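Local coordinates for protein BrkA translocator (Bordetella pertussis, PDB 3QQ2) that forms the outer-membrane beta-barrel pore that moves the passenger domain of BrkA, a protein that inhibits classical complement activation, to the bacterial surface, at residues G190-F196 with Y211-T217; A138-G144 with A160-R166. The protein carries 1 engineered substitution. All coordinates share one frame; numbering follows the deposited sequence.

Interaction 1: G190-F196 with Y211-T217; sequences GRLGLRF and YARLGWT
Arg195 sets NE over the centre of one face of the Tyr211 ring, a cation-pi contact with CZ of Arg195 4.4 Å from the centroid of the Tyr211 ring. The two planes are 68° apart, so this is no flat stack. At the other end of the ladder, Thr217 OG1 donates to Gly190 O at 2.6 Å and accepts from Arg191 NH1 at 2.8 Å. Arg191 reaches it by bending at chi2 and chi3. Between these ends lie Gly193 and Gly215, a non-hydrogen-bonded pair whose CA atoms come within 3.9 Å, and the Arg213 side chain runs along the same face, NH1 4.0 Å from Gly193 CA. The face with Leu192, Leu194, Phe196, Ala212, Leu214 and Trp216 is looser: the closest approach between its side chains is Leu192 CG at the edge of the Trp216 indole, 4.0 Å from CE3. This apolar belt on the surface is what a barrel wall turned to lipid would present. The strands form one antiparallel hairpin of the autotransporter barrel, flanked by strand 154-173, where Glu157 forms a salt bridge with Arg195 and Gln159 a hydrogen bond with Arg213, and by strand 241-252.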
loop_
_atom_site.group_PDB
_atom_site.type_symbol
_atom_site.label_atom_id
_atom_site.label_comp_id
_atom_site.label_asym_id
_atom_site.label_seq_id
_atom_site.Cartn_x
_atom_site.Cartn_y
_atom_site.Cartn_z
ATOM N N GLY A 190 -9.688 16.067 -24.813
ATOM C CA GLY A 190 -10.060 16.924 -25.950
ATOM C C GLY A 190 -9.272 18.213 -25.794
ATOM O O GLY A 190 -9.032 18.649 -24.660
ATOM N N ARG A 191 -8.829 18.808 -26.903
ATOM C CA ARG A 191 -8.212 20.135 -26.836
ATOM C C ARG A 191 -8.487 21.092 -28.015
ATOM O O ARG A 191 -8.232 20.781 -29.184
ATOM C CB ARG A 191 -6.732 20.048 -26.503
ATOM C CG ARG A 191 -6.044 21.408 -26.405
ATOM C CD ARG A 191 -5.212 21.567 -25.119
ATOM N NE ARG A 191 -3.922 20.850 -25.089
ATOM C CZ ARG A 191 -3.778 19.561 -24.786
ATOM N NH1 ARG A 191 -4.842 18.816 -24.510
ATOM N NH2 ARG A 191 -2.571 19.001 -24.766
ATOM N N LEU A 192 -9.026 22.260 -27.648
ATOM C CA LEU A 192 -9.387 23.349 -28.553
ATOM C C LEU A 192 -8.465 24.530 -28.324
ATOM O O LEU A 192 -8.104 24.820 -27.183
ATOM C CB LEU A 192 -10.814 23.792 -28.278
ATOM C CG LEU A 192 -11.935 22.830 -28.641
ATOM C CD1 LEU A 192 -13.202 23.636 -28.746
ATOM C CD2 LEU A 192 -11.681 22.130 -29.954
ATOM N N GLY A 193 -8.096 25.210 -29.405
ATOM C CA GLY A 193 -7.162 26.321 -29.344
ATOM C C GLY A 193 -7.041 27.082 -30.650
ATOM O O GLY A 193 -7.482 26.621 -31.713
ATOM N N LEU A 194 -6.433 28.262 -30.561
ATOM C CA LEU A 194 -6.198 29.110 -31.714
ATOM C C LEU A 194 -4.898 29.874 -31.539
ATOM O O LEU A 194 -4.652 30.423 -30.464
ATOM C CB LEU A 194 -7.346 30.091 -31.834
ATOM C CG LEU A 194 -7.328 31.113 -32.962
ATOM C CD1 LEU A 194 -7.967 30.566 -34.234
ATOM C CD2 LEU A 194 -8.069 32.329 -32.490
ATOM N N ARG A 195 -4.060 29.902 -32.576
ATOM C CA ARG A 195 -2.900 30.817 -32.577
ATOM C C ARG A 195 -2.973 31.925 -33.649
ATOM O O ARG A 195 -3.458 31.696 -34.759
ATOM C CB ARG A 195 -1.546 30.066 -32.578
ATOM C CG ARG A 195 -1.205 29.205 -33.796
ATOM C CD ARG A 195 -0.185 28.054 -33.435
ATOM N NE ARG A 195 1.232 28.317 -33.757
ATOM C CZ ARG A 195 1.783 28.137 -34.963
ATOM N NH1 ARG A 195 1.045 27.720 -35.985
ATOM N NH2 ARG A 195 3.078 28.389 -35.163
ATOM N N PHE A 196 -2.527 33.127 -33.290
ATOM C CA PHE A 196 -2.380 34.211 -34.238
ATOM C C PHE A 196 -0.929 34.567 -34.313
ATOM O O PHE A 196 -0.314 34.831 -33.287
ATOM C CB PHE A 196 -3.089 35.467 -33.758
ATOM C CG PHE A 196 -4.567 35.424 -33.896
ATOM C CD1 PHE A 196 -5.152 35.083 -35.107
ATOM C CD2 PHE A 196 -5.380 35.746 -32.808
ATOM C CE1 PHE A 196 -6.525 35.053 -35.244
ATOM C CE2 PHE A 196 -6.750 35.712 -32.920
ATOM C CZ PHE A 196 -7.338 35.370 -34.145
ATOM N N TYR A 211 3.901 34.034 -32.457
ATOM C CA TYR A 211 2.437 33.887 -32.362
ATOM C C TYR A 211 2.091 33.913 -30.890
ATOM O O TYR A 211 2.942 33.585 -30.042
ATOM C CB TYR A 211 1.986 32.541 -32.932
ATOM C CG TYR A 211 2.587 31.381 -32.166
ATOM C CD1 TYR A 211 1.990 30.908 -31.005
ATOM C CD2 TYR A 211 3.792 30.782 -32.580
ATOM C CE1 TYR A 211 2.562 29.876 -30.293
ATOM C CE2 TYR A 211 4.352 29.737 -31.877
ATOM C CZ TYR A 211 3.728 29.289 -30.740
ATOM O OH TYR A 211 4.261 28.256 -30.022
ATOM N N ALA A 212 0.856 34.289 -30.582
ATOM C CA ALA A 212 0.328 34.072 -29.251
ATOM C C ALA A 212 -0.849 33.079 -29.335
ATOM O O ALA A 212 -1.516 32.989 -30.372
ATOM C CB ALA A 212 -0.051 35.353 -28.638
ATOM N N ARG A 213 -1.078 32.310 -28.265
ATOM C CA ARG A 213 -1.939 31.114 -28.342
ATOM C C ARG A 213 -2.952 31.043 -27.231
ATOM O O ARG A 213 -2.585 31.171 -26.064
ATOM C CB ARG A 213 -1.094 29.825 -28.301
ATOM C CG ARG A 213 -1.656 28.682 -29.187
ATOM C CD ARG A 213 -1.093 27.296 -28.888
ATOM N NE ARG A 213 -1.540 26.832 -27.567
ATOM C CZ ARG A 213 -2.600 26.054 -27.337
ATOM N NH1 ARG A 213 -3.351 25.611 -28.341
ATOM N NH2 ARG A 213 -2.905 25.705 -26.092
ATOM N N LEU A 214 -4.216 30.813 -27.585
ATOM C CA LEU A 214 -5.252 30.581 -26.580
ATOM C C LEU A 214 -5.817 29.195 -26.717
ATOM O O LEU A 214 -6.158 28.773 -27.825
ATOM C CB LEU A 214 -6.395 31.572 -26.709
ATOM C CG LEU A 214 -7.669 31.208 -25.931
ATOM C CD1 LEU A 214 -7.691 31.801 -24.524
ATOM C CD2 LEU A 214 -8.862 31.660 -26.712
ATOM N N GLY A 215 -5.944 28.501 -25.587
ATOM C CA GLY A 215 -6.404 27.120 -25.601
ATOM C C GLY A 215 -7.311 26.694 -24.472
ATOM O O GLY A 215 -7.205 27.173 -23.350
ATOM N N TRP A 216 -8.209 25.778 -24.786
ATOM C CA TRP A 216 -8.998 25.105 -23.785
ATOM C C TRP A 216 -8.683 23.608 -23.815
ATOM O O TRP A 216 -8.423 23.039 -24.890
ATOM C CB TRP A 216 -10.470 25.319 -24.076
ATOM C CG TRP A 216 -11.406 24.575 -23.174
ATOM C CD1 TRP A 216 -11.767 24.914 -21.892
ATOM C CD2 TRP A 216 -12.133 23.390 -23.496
ATOM N NE1 TRP A 216 -12.669 24.003 -21.398
ATOM C CE2 TRP A 216 -12.911 23.057 -22.357
ATOM C CE3 TRP A 216 -12.209 22.578 -24.638
ATOM C CZ2 TRP A 216 -13.752 21.945 -22.327
ATOM C CZ3 TRP A 216 -13.046 21.465 -24.608
ATOM C CH2 TRP A 216 -13.804 21.162 -23.457
ATOM N N THR A 217 -8.691 22.974 -22.641
ATOM C CA THR A 217 -8.600 21.519 -22.578
ATOM C C THR A 217 -9.257 20.926 -21.344
ATOM O O THR A 217 -9.264 21.528 -20.266
ATOM C CB THR A 217 -7.153 21.009 -22.715
ATOM O OG1 THR A 217 -7.177 19.651 -23.159
ATOM C CG2 THR A 217 -6.393 21.097 -21.402
#

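Interaction 2: A138-G144 with A160-R166; sequences AAWSLEG and AEVMLWR
Trp140 and Leu164 lie side by side on one surface of the barrel wall, pointing the same way, with Leu164 CG at the edge of the indole, near its plane, and 3.6 Å from Trp140 CE3. The indole stands there because CG of Trp140 is anti to the backbone N (chi1 168°). Val162 CG2 approaches the same ring obliquely and more distantly, 4.4 Å from Trp140 CZ3. On the other surface the Trp165 indole turns away from strand 138-144, and it is its CB that makes the contact, 3.7 Å from Ala139 CB.

The remaining flat groups are the carboxylates of Glu143 and Glu161, a non-hydrogen-bonded pair whose planes are 70° apart. In both, CG lies anti to the backbone N and the chain runs extended beyond it, so from facing positions in the ladder the like-charged ends meet, OE2 of Glu143 lying 3.0 Å from OE2 of Glu161. At this resolution the exact separation is doubtful. Arg191 probably offsets part of the charge through a salt bridge to OE1 of Glu161, whereas Asp107 adds another acid near Glu143. Farther along this face Met163 bends at chi2, setting SD 3.9 Å from Ser141 CB and CE 3.7 Å from Ala139 CB.

Beneath the side chains, four hydrogen-bonded pairs, from Ala138 with Arg166 to Gly144 with Ala160, are each closed by two backbone bonds in unbroken antiparallel register. The hairpin of strands 130-149 and 154-173 is one section of the autotransporter barrel. Strand 104-120 continues the wall beside Ser141, which bonds to Val109 through its backbone, and strand 186-201 does so on the far edge, where Met163 and Trp165 pair with Leu189 and Ala187.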
loop_
_atom_site.group_PDB
_atom_site.type_symbol
_atom_site.label_atom_id
_atom_site.label_comp_id
_atom_site.label_asym_id
_atom_site.label_seq_id
_atom_site.Cartn_x
_atom_site.Cartn_y
_atom_site.Cartn_z
ATOM N N ALA A 138 0.599 3.744 -22.601
ATOM C CA ALA A 138 0.506 4.047 -23.990
ATOM C C ALA A 138 -0.241 5.363 -24.089
ATOM O O ALA A 138 -1.062 5.699 -23.230
ATOM C CB ALA A 138 -0.252 2.983 -24.675
ATOM N N ALA A 139 0.020 6.111 -25.145
ATOM C CA ALA A 139 -0.689 7.345 -25.374
ATOM C C ALA A 139 -0.832 7.494 -26.857
ATOM O O ALA A 139 0.161 7.430 -27.595
ATOM C CB ALA A 139 0.091 8.482 -24.807
ATOM N N TRP A 140 -2.061 7.652 -27.311
ATOM C CA TRP A 140 -2.300 7.836 -28.722
ATOM C C TRP A 140 -3.007 9.159 -28.882
ATOM O O TRP A 140 -3.979 9.440 -28.193
ATOM C CB TRP A 140 -3.135 6.682 -29.272
ATOM C CG TRP A 140 -3.706 6.875 -30.690
ATOM C CD1 TRP A 140 -3.142 6.465 -31.862
ATOM C CD2 TRP A 140 -4.966 7.492 -31.054
ATOM N NE1 TRP A 140 -3.957 6.775 -32.921
ATOM C CE2 TRP A 140 -5.081 7.407 -32.458
ATOM C CE3 TRP A 140 -6.000 8.119 -30.326
ATOM C CZ2 TRP A 140 -6.192 7.920 -33.159
ATOM C CZ3 TRP A 140 -7.107 8.633 -31.027
ATOM C CH2 TRP A 140 -7.188 8.526 -32.430
ATOM N N SER A 141 -2.526 9.994 -29.783
ATOM C CA SER A 141 -3.191 11.261 -29.980
ATOM C C SER A 141 -3.348 11.530 -31.439
ATOM O O SER A 141 -2.598 11.033 -32.279
ATOM C CB SER A 141 -2.395 12.383 -29.360
ATOM O OG SER A 141 -1.210 12.558 -30.107
ATOM N N LEU A 142 -4.344 12.338 -31.727
ATOM C CA LEU A 142 -4.672 12.681 -33.078
ATOM C C LEU A 142 -5.005 14.149 -33.039
ATOM O O LEU A 142 -5.766 14.606 -32.185
ATOM C CB LEU A 142 -5.854 11.848 -33.581
ATOM C CG LEU A 142 -6.316 11.971 -35.035
ATOM C CD1 LEU A 142 -7.226 13.162 -35.171
ATOM C CD2 LEU A 142 -5.153 12.025 -36.039
ATOM N N GLU A 143 -4.416 14.877 -33.975
ATOM C CA GLU A 143 -4.455 16.309 -33.963
ATOM C C GLU A 143 -4.521 16.823 -35.363
ATOM O O GLU A 143 -3.868 16.291 -36.243
ATOM C CB GLU A 143 -3.197 16.795 -33.321
ATOM C CG GLU A 143 -2.968 18.238 -33.485
ATOM C CD GLU A 143 -1.620 18.608 -32.955
ATOM O OE1 GLU A 143 -0.900 19.363 -33.643
ATOM O OE2 GLU A 143 -1.269 18.114 -31.858
ATOM N N GLY A 144 -5.321 17.863 -35.557
ATOM C CA GLY A 144 -5.483 18.513 -36.863
ATOM C C GLY A 144 -5.768 20.014 -36.762
ATOM O O GLY A 144 -5.911 20.559 -35.655
ATOM N N ALA A 160 -7.414 21.283 -33.282
ATOM C CA ALA A 160 -8.105 20.315 -32.448
ATOM C C ALA A 160 -7.219 19.082 -32.173
ATOM O O ALA A 160 -6.540 18.567 -33.064
ATOM C CB ALA A 160 -9.433 19.932 -33.077
ATOM N N GLU A 161 -7.215 18.651 -30.918
ATOM C CA GLU A 161 -6.418 17.538 -30.474
ATOM C C GLU A 161 -7.223 16.675 -29.503
ATOM O O GLU A 161 -7.580 17.094 -28.396
ATOM C CB GLU A 161 -5.105 18.021 -29.822
ATOM C CG GLU A 161 -4.150 16.850 -29.397
ATOM C CD GLU A 161 -2.854 17.294 -28.685
ATOM O OE1 GLU A 161 -2.924 18.028 -27.657
ATOM O OE2 GLU A 161 -1.762 16.882 -29.152
ATOM N N VAL A 162 -7.526 15.465 -29.946
ATOM C CA VAL A 162 -8.002 14.418 -29.051
ATOM C C VAL A 162 -6.797 13.556 -28.617
ATOM O O VAL A 162 -5.891 13.312 -29.395
ATOM C CB VAL A 162 -9.154 13.599 -29.705
ATOM C CG1 VAL A 162 -9.125 13.738 -31.218
ATOM C CG2 VAL A 162 -9.105 12.125 -29.306
ATOM N N MET A 163 -6.780 13.137 -27.362
ATOM C CA MET A 163 -5.684 12.340 -26.824
ATOM C C MET A 163 -6.243 11.181 -25.976
ATOM O O MET A 163 -7.130 11.384 -25.151
ATOM C CB MET A 163 -4.746 13.247 -26.022
ATOM C CG MET A 163 -3.889 12.571 -24.975
ATOM S SD MET A 163 -2.170 12.426 -25.486
ATOM C CE MET A 163 -1.452 11.715 -24.005
ATOM N N LEU A 164 -5.754 9.963 -26.219
ATOM C CA LEU A 164 -6.144 8.784 -25.435
ATOM C C LEU A 164 -4.907 8.214 -24.782
ATOM O O LEU A 164 -3.864 8.134 -25.414
ATOM C CB LEU A 164 -6.799 7.695 -26.305
ATOM C CG LEU A 164 -7.979 7.938 -27.279
ATOM C CD1 LEU A 164 -8.721 6.628 -27.640
ATOM C CD2 LEU A 164 -8.996 8.984 -26.789
ATOM N N TRP A 165 -4.998 7.836 -23.517
ATOM C CA TRP A 165 -3.899 7.095 -22.935
ATOM C C TRP A 165 -4.277 6.180 -21.787
ATOM O O TRP A 165 -5.242 6.460 -21.065
ATOM C CB TRP A 165 -2.783 8.030 -22.522
ATOM C CG TRP A 165 -3.143 8.955 -21.484
ATOM C CD1 TRP A 165 -3.606 10.203 -21.653
ATOM C CD2 TRP A 165 -3.055 8.734 -20.077
ATOM N NE1 TRP A 165 -3.829 10.795 -20.436
ATOM C CE2 TRP A 165 -3.493 9.911 -19.447
ATOM C CE3 TRP A 165 -2.662 7.644 -19.284
ATOM C CZ2 TRP A 165 -3.553 10.042 -18.052
ATOM C CZ3 TRP A 165 -2.713 7.774 -17.890
ATOM C CH2 TRP A 165 -3.156 8.964 -17.293
ATOM N N ARG A 166 -3.511 5.091 -21.637
ATOM C CA ARG A 166 -3.694 4.174 -20.532
ATOM C C ARG A 166 -2.427 3.936 -19.763
ATOM O O ARG A 166 -1.352 3.817 -20.314
ATOM C CB ARG A 166 -4.315 2.834 -20.938
ATOM C CG ARG A 166 -5.156 2.258 -19.751
ATOM C CD ARG A 166 -5.169 0.725 -19.573
ATOM N NE ARG A 166 -6.311 0.076 -20.226
ATOM C CZ ARG A 166 -6.240 -0.654 -21.345
ATOM N NH1 ARG A 166 -5.077 -0.858 -21.968
ATOM N NH2 ARG A 166 -7.343 -1.201 -21.839
#

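Interactions 1 and 2 are consecutive hairpins of the same barrel wall, their centres about 16 Å apart, and interaction 2 closes along the chain before interaction 1 opens. Strands 154-173 and 186-201 are neighbours, so 160-166 and 190-196 bring the two contacts together directly. The seam is a salt bridge in which Arg191 NH2 lies 3.1 Å from Glu161 OE1. Looser packing puts Arg191 O 4.2 Å from Ala160 CB. Arg191 therefore serves both contacts: NH1 bonds Thr217 and NH2 bridges Glu161. Arg191, Arg195, Arg213, Glu143 and Glu161 lie on one face of the wall, opposite the apolar belt, consistent with the lining of a hydrophilic pore that carries the passenger.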